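Local coordinates for protein adenosine kinase, putative (PDB 3OTX) that probably phosphorylates adenosine to AMP at the expense of ATP, a magnesium-dependent step of purine salvage, and is caught here with the inhibitor AP5A bound, at residues A71-W76 with G300-G305; Q75-A80 with F307-A312; E270-A275 with T323-A328. The protein carries 1 engineered substitution. All blocks are in the same frame, centred on the assembly; numbering follows the deposited sequence.

From the N terminus, helix 66-76 and the chain just after it supply the first halves of contacts 1 and 2, which share Gln75 and Trp76. More than 220 residues later helix 300-311 returns to them, closing contact 1 with its first turns and contact 2 with its last. Contact 3 opens inside both long loops, at strand 270-276, and closes beyond them on helix 317-332, so it crosses both. Helix 317-332 follows helix 300-311 in the chain and touches it: Thr327 OG1 probably hydrogen-bonds to Ala302 O. Met77 of contact 2 packs on Thr327 as well. Together they join three helices to strand 270-276, next to the main sheet's edge strand; contacts 1 and 3 touch AP5.

Contact 1: residues A71-W76 with G300-G305; sequences ARVAQW and GDAFMG. With AP5 (bis(adenosine)-5'-pentaphosphate), chain C.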
# COMPACT_ATOMS: atom_id res chain seq x y z
N ALA A 71 5.11 -4.14 -3.56
CA ALA A 71 5.58 -5.05 -4.58
C ALA A 71 7.07 -5.35 -4.40
O ALA A 71 7.52 -6.49 -4.55
CB ALA A 71 5.37 -4.43 -5.96
N ARG A 72 7.85 -4.33 -4.05
CA ARG A 72 9.29 -4.52 -3.92
C ARG A 72 9.62 -5.35 -2.69
O ARG A 72 10.51 -6.17 -2.76
CB ARG A 72 10.05 -3.17 -3.90
CG ARG A 72 10.01 -2.46 -5.25
CD ARG A 72 10.49 -1.01 -5.11
NE ARG A 72 11.91 -0.98 -4.88
CZ ARG A 72 12.58 0.04 -4.39
NH1 ARG A 72 11.95 1.17 -4.07
NH2 ARG A 72 13.90 -0.06 -4.24
N VAL A 73 8.88 -5.16 -1.59
CA VAL A 73 9.11 -5.98 -0.39
C VAL A 73 8.70 -7.43 -0.67
O VAL A 73 9.48 -8.35 -0.35
CB VAL A 73 8.35 -5.43 0.80
CG1 VAL A 73 8.44 -6.42 1.99
CG2 VAL A 73 8.96 -4.05 1.19
N ALA A 74 7.56 -7.63 -1.33
CA ALA A 74 7.14 -9.02 -1.70
C ALA A 74 8.16 -9.70 -2.59
O ALA A 74 8.56 -10.84 -2.33
CB ALA A 74 5.74 -9.00 -2.35
N GLN A 75 8.66 -8.97 -3.59
CA GLN A 75 9.64 -9.58 -4.51
C GLN A 75 10.95 -9.90 -3.77
O GLN A 75 11.60 -10.91 -4.04
CB GLN A 75 9.86 -8.62 -5.70
CG GLN A 75 10.68 -9.22 -6.88
CD GLN A 75 9.96 -10.35 -7.59
OE1 GLN A 75 8.82 -10.18 -8.11
NE2 GLN A 75 10.54 -11.54 -7.50
N TRP A 76 11.35 -9.03 -2.85
CA TRP A 76 12.58 -9.23 -2.06
C TRP A 76 12.52 -10.54 -1.28
O TRP A 76 13.53 -11.19 -1.03
CB TRP A 76 12.78 -8.06 -1.07
CG TRP A 76 13.95 -8.17 -0.14
CD1 TRP A 76 15.26 -8.06 -0.46
CD2 TRP A 76 13.90 -8.32 1.28
NE1 TRP A 76 16.05 -8.19 0.66
CE2 TRP A 76 15.22 -8.35 1.75
CE3 TRP A 76 12.85 -8.45 2.20
CZ2 TRP A 76 15.54 -8.52 3.11
CZ3 TRP A 76 13.16 -8.61 3.55
CH2 TRP A 76 14.48 -8.63 3.99
N GLY A 300 3.98 0.18 7.07
CA GLY A 300 2.71 -0.40 6.57
C GLY A 300 2.88 -1.17 5.28
O GLY A 300 2.49 -2.34 5.18
N ASP A 301 3.48 -0.52 4.29
CA ASP A 301 3.72 -1.22 3.02
C ASP A 301 4.63 -2.43 3.22
O ASP A 301 4.46 -3.46 2.55
CB ASP A 301 4.37 -0.27 2.00
CG ASP A 301 3.48 0.91 1.65
OD1 ASP A 301 2.23 0.77 1.74
OD2 ASP A 301 4.01 1.96 1.24
N ALA A 302 5.61 -2.31 4.11
CA ALA A 302 6.53 -3.43 4.35
C ALA A 302 5.79 -4.62 4.97
O ALA A 302 6.01 -5.77 4.56
CB ALA A 302 7.71 -3.00 5.21
N PHE A 303 4.89 -4.33 5.91
CA PHE A 303 4.04 -5.41 6.46
C PHE A 303 3.28 -6.11 5.32
O PHE A 303 3.28 -7.35 5.23
CB PHE A 303 3.03 -4.88 7.50
CG PHE A 303 2.04 -5.94 7.94
CD1 PHE A 303 2.41 -6.86 8.92
CD2 PHE A 303 0.81 -6.03 7.34
CE1 PHE A 303 1.54 -7.85 9.31
CE2 PHE A 303 -0.08 -7.04 7.71
CZ PHE A 303 0.29 -7.97 8.70
N MET A 304 2.63 -5.32 4.46
CA MET A 304 1.82 -5.86 3.39
C MET A 304 2.67 -6.68 2.41
O MET A 304 2.23 -7.75 1.94
CB MET A 304 1.03 -4.76 2.68
CG MET A 304 0.05 -5.25 1.67
SD MET A 304 -1.40 -5.93 2.52
CE MET A 304 -1.72 -7.30 1.46
N GLY A 305 3.88 -6.20 2.09
CA GLY A 305 4.77 -7.00 1.25
C GLY A 305 5.09 -8.38 1.80
O GLY A 305 5.05 -9.37 1.05
PA AP5 C . 2.05 -0.15 11.93
O1A AP5 C . 2.62 1.03 12.71
O2A AP5 C . 0.73 -0.66 12.45
O3A AP5 C . 1.83 0.18 10.37
PB AP5 C . 1.31 1.57 9.73
O1B AP5 C . 0.61 2.43 10.73
O2B AP5 C . 0.57 1.21 8.49
O3B AP5 C . 2.72 2.20 9.37
PG AP5 C . 3.20 3.69 9.06
O1G AP5 C . 4.66 3.75 9.40
O2G AP5 C . 2.50 4.77 9.86
O3G AP5 C . 3.01 3.72 7.53
PD AP5 C . 3.28 4.90 6.46
O1D AP5 C . 3.80 6.19 7.07
O2D AP5 C . 2.03 4.96 5.62
O3D AP5 C . 4.52 4.28 5.63
PE AP5 C . 4.41 3.28 4.37
O1E AP5 C . 3.31 2.29 4.61
O2E AP5 C . 5.80 2.73 4.06
O5F AP5 C . 3.19 -1.27 11.86
C5F AP5 C . 3.03 -2.43 11.05
C4F AP5 C . 3.91 -3.53 11.58
O4F AP5 C . 5.27 -3.07 11.68
C3F AP5 C . 3.59 -3.97 13.01
O3F AP5 C . 2.59 -4.97 12.99
C2F AP5 C . 4.92 -4.42 13.54
O2F AP5 C . 5.19 -5.73 13.10
C1F AP5 C . 5.90 -3.48 12.83
N9A AP5 C . 6.22 -2.26 13.62
C8A AP5 C . 5.81 -0.95 13.35
N7A AP5 C . 6.35 -0.14 14.30
C5A AP5 C . 7.10 -0.89 15.14
C6A AP5 C . 7.89 -0.60 16.23
N6A AP5 C . 8.13 0.66 16.61
N1A AP5 C . 8.55 -1.62 16.87
C2A AP5 C . 8.46 -2.94 16.43
N3A AP5 C . 7.68 -3.22 15.33
C4A AP5 C . 7.03 -2.22 14.69
O5J AP5 C . 3.92 4.25 3.16
C5J AP5 C . 4.74 5.32 2.75
C4J AP5 C . 4.49 5.46 1.26
O4J AP5 C . 3.18 6.00 1.02
C3J AP5 C . 5.42 6.46 0.56
O3J AP5 C . 6.39 5.71 -0.17
C2J AP5 C . 4.49 7.30 -0.33
O2J AP5 C . 4.96 7.45 -1.66
C1J AP5 C . 3.21 6.50 -0.30
N9B AP5 C . 2.01 7.29 -0.59
C8B AP5 C . 1.59 8.38 0.11
N7B AP5 C . 0.47 8.85 -0.51
C5B AP5 C . 0.19 8.04 -1.58
C6B AP5 C . -0.84 8.05 -2.54
N6B AP5 C . -1.77 9.01 -2.61
N1B AP5 C . -0.77 7.08 -3.50
C2B AP5 C . 0.16 6.07 -3.52
N3B AP5 C . 1.19 6.09 -2.60
C4B AP5 C . 1.17 7.05 -1.63
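Val73 turns CG1 anti to its backbone N (chi1 172°), which lays this methyl on the turn Ala302-Gly305: CG1 of Val73 is 3.6 Å from the carbonyl O of Ala302 and also touches the CA of Gly305. Being branched, Val73 covers a second point with CG2, 4.3 Å from the CB of small Ala302. Gly305 has no side chain, so the helices can close in until its CA lies 4.3 Å from that of Ala74, and Ala74, itself small, brings its CA to 3.5 Å from Gly305 O in a CH...O contact. The short helical segments cross at -41° with their axes 7.7 Å apart. Gly300 and Asp301 close the Gly-Ala-Gly-Asp signature of the PfkB (ribokinase) family, whose helix N terminus forms an anion hole. Accordingly, Asp301 N donates to AP5 O1E at 2.8 Å, and the helix end would favour the phosphate charge. Asp301 swings CG beside its own N (chi1 -62°), placing OD2 3.0 Å from AP5 O5J, the oxygen joining phosphate to the adenosine sugar; this fits its predicted role as proton acceptor. Ser66 holds OD1 and Asn69 holds OD2, so residues of helix 66-76 orient the carboxylate.

Contact 2: residues Q75-A80 with F307-A312; sequences QWMQQA and FLSAYA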
# COMPACT_ATOMS: atom_id res chain seq x y z
N GLN A 75 8.66 -8.97 -3.59
CA GLN A 75 9.64 -9.58 -4.51
C GLN A 75 10.95 -9.90 -3.77
O GLN A 75 11.60 -10.91 -4.04
CB GLN A 75 9.86 -8.62 -5.70
CG GLN A 75 10.68 -9.22 -6.88
CD GLN A 75 9.96 -10.35 -7.59
OE1 GLN A 75 8.82 -10.18 -8.11
NE2 GLN A 75 10.54 -11.54 -7.50
N TRP A 76 11.35 -9.03 -2.85
CA TRP A 76 12.58 -9.23 -2.06
C TRP A 76 12.52 -10.54 -1.28
O TRP A 76 13.53 -11.19 -1.03
CB TRP A 76 12.78 -8.06 -1.07
CG TRP A 76 13.95 -8.17 -0.14
CD1 TRP A 76 15.26 -8.06 -0.46
CD2 TRP A 76 13.90 -8.32 1.28
NE1 TRP A 76 16.05 -8.19 0.66
CE2 TRP A 76 15.22 -8.35 1.75
CE3 TRP A 76 12.85 -8.45 2.20
CZ2 TRP A 76 15.54 -8.52 3.11
CZ3 TRP A 76 13.16 -8.61 3.55
CH2 TRP A 76 14.48 -8.63 3.99
N MET A 77 11.30 -10.92 -0.90
CA MET A 77 11.11 -12.17 -0.16
C MET A 77 11.03 -13.40 -1.04
O MET A 77 10.96 -14.52 -0.52
CB MET A 77 9.81 -12.10 0.64
CG MET A 77 9.86 -11.20 1.86
SD MET A 77 11.04 -11.71 3.11
CE MET A 77 10.25 -13.20 3.76
N GLN A 78 10.98 -13.20 -2.36
CA GLN A 78 10.89 -14.31 -3.30
C GLN A 78 11.95 -14.14 -4.41
O GLN A 78 11.62 -14.05 -5.58
CB GLN A 78 9.47 -14.38 -3.90
CG GLN A 78 8.36 -14.76 -2.88
CD GLN A 78 8.49 -16.18 -2.34
OE1 GLN A 78 9.24 -16.97 -2.86
NE2 GLN A 78 7.76 -16.48 -1.25
N GLN A 79 13.22 -14.04 -4.04
CA GLN A 79 14.22 -13.65 -5.03
C GLN A 79 14.54 -14.74 -6.06
O GLN A 79 15.13 -14.45 -7.09
CB GLN A 79 15.48 -13.10 -4.37
CG GLN A 79 15.30 -11.70 -3.78
CD GLN A 79 16.56 -11.24 -3.11
OE1 GLN A 79 17.65 -11.45 -3.64
NE2 GLN A 79 16.43 -10.60 -1.95
N ALA A 80 14.09 -15.96 -5.83
CA ALA A 80 14.24 -17.00 -6.85
C ALA A 80 13.25 -16.81 -8.03
O ALA A 80 13.35 -17.51 -9.06
CB ALA A 80 14.14 -18.42 -6.25
N PHE A 307 3.37 -10.04 4.12
CA PHE A 307 2.09 -10.76 4.12
C PHE A 307 1.82 -11.42 2.76
O PHE A 307 1.52 -12.63 2.70
CB PHE A 307 0.96 -9.80 4.52
CG PHE A 307 -0.40 -10.47 4.72
CD1 PHE A 307 -0.84 -10.80 5.98
CD2 PHE A 307 -1.22 -10.78 3.60
CE1 PHE A 307 -2.11 -11.46 6.14
CE2 PHE A 307 -2.48 -11.40 3.76
CZ PHE A 307 -2.91 -11.75 5.04
N LEU A 308 1.97 -10.66 1.68
CA LEU A 308 1.73 -11.22 0.33
C LEU A 308 2.75 -12.27 -0.05
O LEU A 308 2.39 -13.24 -0.73
CB LEU A 308 1.79 -10.10 -0.70
CG LEU A 308 0.56 -9.22 -0.75
CD1 LEU A 308 0.83 -7.98 -1.66
CD2 LEU A 308 -0.61 -10.01 -1.29
N SER A 309 4.02 -12.08 0.34
CA SER A 309 5.05 -13.07 0.01
C SER A 309 4.76 -14.45 0.62
O SER A 309 5.08 -15.47 0.02
CB SER A 309 6.45 -12.59 0.39
OG SER A 309 6.68 -12.70 1.79
N ALA A 310 4.14 -14.46 1.80
CA ALA A 310 3.78 -15.71 2.46
C ALA A 310 2.47 -16.24 1.93
O ALA A 310 2.31 -17.46 1.80
CB ALA A 310 3.68 -15.51 3.95
N TYR A 311 1.54 -15.34 1.63
CA TYR A 311 0.22 -15.76 1.17
C TYR A 311 0.38 -16.45 -0.19
O TYR A 311 -0.31 -17.46 -0.47
CB TYR A 311 -0.77 -14.55 1.08
CG TYR A 311 -2.21 -14.99 0.94
CD1 TYR A 311 -3.04 -15.07 2.05
CD2 TYR A 311 -2.72 -15.42 -0.30
CE1 TYR A 311 -4.36 -15.50 1.93
CE2 TYR A 311 -4.03 -15.87 -0.42
CZ TYR A 311 -4.84 -15.90 0.69
OH TYR A 311 -6.14 -16.36 0.59
N ALA A 312 1.28 -15.91 -1.02
CA ALA A 312 1.54 -16.43 -2.36
C ALA A 312 2.09 -17.86 -2.37
O ALA A 312 1.98 -18.55 -3.38
CB ALA A 312 2.46 -15.47 -3.16
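Past the body of helix 66-76 the chain bends beside the last turns of helix 300-311, bringing the CA of Met77 to 6.1 Å from that of Ser309, the nearest CA pair of the two segments. Here the backbone turns tightly, with Gln78 N bonded to Gln75 O.

Ser309 is the residue of its helix that meets both partners, and a small side chain suits the narrow gap. Its CB lies only 3.4 Å from Met77 CB, closer than usual for two carbons, and its OG rests against CB and CG of Met77. The hydroxyl sits between its own N and carbonyl carbon (chi1 77°), from where it hydrogen-bonds back to Gly306 O; this polar atom, buried against the methylenes of Met77, is therefore satisfied within its own helix. Met77, bent at chi2 and chi3, lays CB and CG on the serine and leaves CE at the margin, while its SD packs on Thr327, and the side chain also touches Pro343.

Gln78 makes the polar link. Its chain bends at chi2 (-66°) so that NE2 donates to Ser309 O at 3.1 Å, approaching from above the carbonyl plane rather than along a lone pair. The long amide side chain suits a bond across to a helix carbonyl. Within the turn itself, Gln79 NE2 gives a better directed bond, 3.1 Å long, to Trp76 O, in the plane of that carbonyl, and also bonds to Glu341 O.

Helix 300-311 turns its other residues, such as Leu308 and Tyr311, onto strands 165-169 and 193-197. Away from the annotated sites, this is a loop packed on a helix that itself covers the central sheet of the alpha/beta domain of the ribokinase fold.

Contact 3: residues E270-A275 with T323-A328; sequences ESTVLA and TGHYTA. With AP5 (bis(adenosine)-5'-pentaphosphate), chain C.
Thr272 and His325 meet through one short hydrogen bond: Thr272 OG1 lies 2.7 Å from His325 NE2, and either could be the donor. The hydroxyl comes to the edge of the imidazole, near its plane, and Thr272 CB lies in that plane too, 3.4 Å from NE2. A threonine and a histidine suit this site because a hydroxyl and an imidazole nitrogen can each donate or accept a hydrogen bond. The pair borders one ribose of AP5, where His325 CD2 approaches O2F at 3.2 Å and Thr272 OG1 comes within 3.5 Å of O3F. Ala328, one turn further along the helix, sets its small CB 3.1 Å from the ring oxygen O4F. This ribose belongs to the half of AP5 that occupies the ADP site of the ribokinase fold, with Thr266, Asp268, Asn224 and Gln290.

Outward, strand pairing fixes Thr272, since its backbone bonds to Val283 in the neighbouring strand and its side chain rests on Val264 and Thr266. His325 has CG anti to its carbonyl carbon (chi1 -64°), which carries the ring across to the strand; Val283, Val285 and Phe303 pack against it.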
# COMPACT_ATOMS: atom_id res chain seq x y z
N GLU A 270 1.90 -3.25 19.30
CA GLU A 270 0.89 -4.13 19.87
C GLU A 270 0.50 -5.18 18.85
O GLU A 270 0.79 -5.09 17.66
CB GLU A 270 -0.36 -3.37 20.36
CG GLU A 270 -0.10 -2.50 21.55
CD GLU A 270 -1.38 -1.87 22.06
OE1 GLU A 270 -1.90 -0.96 21.37
OE2 GLU A 270 -1.87 -2.28 23.13
N SER A 271 -0.22 -6.20 19.33
CA SER A 271 -0.49 -7.33 18.44
C SER A 271 -1.37 -7.00 17.22
O SER A 271 -2.21 -6.10 17.24
CB SER A 271 -1.08 -8.50 19.24
OG SER A 271 -2.37 -8.16 19.71
N THR A 272 -1.12 -7.73 16.13
CA THR A 272 -1.90 -7.60 14.93
C THR A 272 -3.21 -8.38 15.12
O THR A 272 -3.21 -9.51 15.61
CB THR A 272 -1.13 -8.14 13.72
OG1 THR A 272 -0.07 -7.22 13.41
CG2 THR A 272 -2.03 -8.26 12.49
N VAL A 273 -4.30 -7.74 14.73
CA VAL A 273 -5.65 -8.33 14.87
C VAL A 273 -5.99 -9.05 13.56
O VAL A 273 -5.84 -8.49 12.48
CB VAL A 273 -6.69 -7.24 15.22
CG1 VAL A 273 -8.14 -7.80 15.19
CG2 VAL A 273 -6.42 -6.65 16.57
N LEU A 274 -6.35 -10.31 13.67
CA LEU A 274 -6.62 -11.16 12.51
C LEU A 274 -8.01 -11.75 12.69
O LEU A 274 -8.26 -12.48 13.64
CB LEU A 274 -5.59 -12.30 12.44
CG LEU A 274 -5.73 -13.40 11.38
CD1 LEU A 274 -5.70 -12.84 9.94
CD2 LEU A 274 -4.67 -14.50 11.51
N ALA A 275 -8.94 -11.41 11.79
CA ALA A 275 -10.34 -11.91 11.94
C ALA A 275 -10.82 -12.58 10.68
O ALA A 275 -10.54 -12.12 9.57
CB ALA A 275 -11.28 -10.79 12.31
N THR A 323 5.07 -13.13 8.87
CA THR A 323 6.00 -12.73 7.80
C THR A 323 5.97 -11.21 7.59
O THR A 323 7.03 -10.57 7.43
CB THR A 323 5.68 -13.48 6.50
OG1 THR A 323 5.67 -14.89 6.76
CG2 THR A 323 6.75 -13.17 5.43
N GLY A 324 4.78 -10.63 7.64
CA GLY A 324 4.62 -9.18 7.53
C GLY A 324 5.32 -8.49 8.70
O GLY A 324 5.89 -7.42 8.51
N HIS A 325 5.27 -9.08 9.89
CA HIS A 325 6.01 -8.48 11.02
C HIS A 325 7.50 -8.50 10.75
O HIS A 325 8.20 -7.54 11.05
CB HIS A 325 5.74 -9.20 12.34
CG HIS A 325 4.33 -9.12 12.79
ND1 HIS A 325 3.82 -9.98 13.74
CD2 HIS A 325 3.31 -8.29 12.45
CE1 HIS A 325 2.55 -9.70 13.95
NE2 HIS A 325 2.22 -8.67 13.19
N TYR A 326 7.99 -9.60 10.18
CA TYR A 326 9.39 -9.71 9.88
C TYR A 326 9.83 -8.59 8.90
O TYR A 326 10.81 -7.86 9.15
CB TYR A 326 9.72 -11.10 9.31
CG TYR A 326 11.08 -11.09 8.70
CD1 TYR A 326 12.23 -11.10 9.49
CD2 TYR A 326 11.22 -10.98 7.33
CE1 TYR A 326 13.52 -11.05 8.91
CE2 TYR A 326 12.48 -10.90 6.73
CZ TYR A 326 13.61 -10.94 7.53
OH TYR A 326 14.83 -10.87 6.91
N THR A 327 9.13 -8.49 7.78
CA THR A 327 9.49 -7.51 6.78
C THR A 327 9.34 -6.08 7.30
O THR A 327 10.21 -5.24 7.05
CB THR A 327 8.74 -7.71 5.44
OG1 THR A 327 7.35 -7.83 5.68
CG2 THR A 327 9.21 -9.00 4.76
N ALA A 328 8.27 -5.81 8.04
CA ALA A 328 8.09 -4.46 8.62
C ALA A 328 9.24 -4.12 9.57
O ALA A 328 9.81 -3.02 9.51
CB ALA A 328 6.74 -4.36 9.33
PA AP5 C . 2.05 -0.15 11.93
O1A AP5 C . 2.62 1.03 12.71
O2A AP5 C . 0.73 -0.66 12.45
O3A AP5 C . 1.83 0.18 10.37
PB AP5 C . 1.31 1.57 9.73
O1B AP5 C . 0.61 2.43 10.73
O2B AP5 C . 0.57 1.21 8.49
O3B AP5 C . 2.72 2.20 9.37
PG AP5 C . 3.20 3.69 9.06
O1G AP5 C . 4.66 3.75 9.40
O2G AP5 C . 2.50 4.77 9.86
O3G AP5 C . 3.01 3.72 7.53
PD AP5 C . 3.28 4.90 6.46
O1D AP5 C . 3.80 6.19 7.07
O2D AP5 C . 2.03 4.96 5.62
O3D AP5 C . 4.52 4.28 5.63
PE AP5 C . 4.41 3.28 4.37
O1E AP5 C . 3.31 2.29 4.61
O2E AP5 C . 5.80 2.73 4.06
O5F AP5 C . 3.19 -1.27 11.86
C5F AP5 C . 3.03 -2.43 11.05
C4F AP5 C . 3.91 -3.53 11.58
O4F AP5 C . 5.27 -3.07 11.68
C3F AP5 C . 3.59 -3.97 13.01
O3F AP5 C . 2.59 -4.97 12.99
C2F AP5 C . 4.92 -4.42 13.54
O2F AP5 C . 5.19 -5.73 13.10
C1F AP5 C . 5.90 -3.48 12.83
N9A AP5 C . 6.22 -2.26 13.62
C8A AP5 C . 5.81 -0.95 13.35
N7A AP5 C . 6.35 -0.14 14.30
C5A AP5 C . 7.10 -0.89 15.14
C6A AP5 C . 7.89 -0.60 16.23
N6A AP5 C . 8.13 0.66 16.61
N1A AP5 C . 8.55 -1.62 16.87
C2A AP5 C . 8.46 -2.94 16.43
N3A AP5 C . 7.68 -3.22 15.33
C4A AP5 C . 7.03 -2.22 14.69
O5J AP5 C . 3.92 4.25 3.16
C5J AP5 C . 4.74 5.32 2.75
C4J AP5 C . 4.49 5.46 1.26
O4J AP5 C . 3.18 6.00 1.02
C3J AP5 C . 5.42 6.46 0.56
O3J AP5 C . 6.39 5.71 -0.17
C2J AP5 C . 4.49 7.30 -0.33
O2J AP5 C . 4.96 7.45 -1.66
C1J AP5 C . 3.21 6.50 -0.30
N9B AP5 C . 2.01 7.29 -0.59
C8B AP5 C . 1.59 8.38 0.11
N7B AP5 C . 0.47 8.85 -0.51
C5B AP5 C . 0.19 8.04 -1.58
C6B AP5 C . -0.84 8.05 -2.54
N6B AP5 C . -1.77 9.01 -2.61
N1B AP5 C . -0.77 7.08 -3.50
C2B AP5 C . 0.16 6.07 -3.52
N3B AP5 C . 1.19 6.09 -2.60
C4B AP5 C . 1.17 7.05 -1.63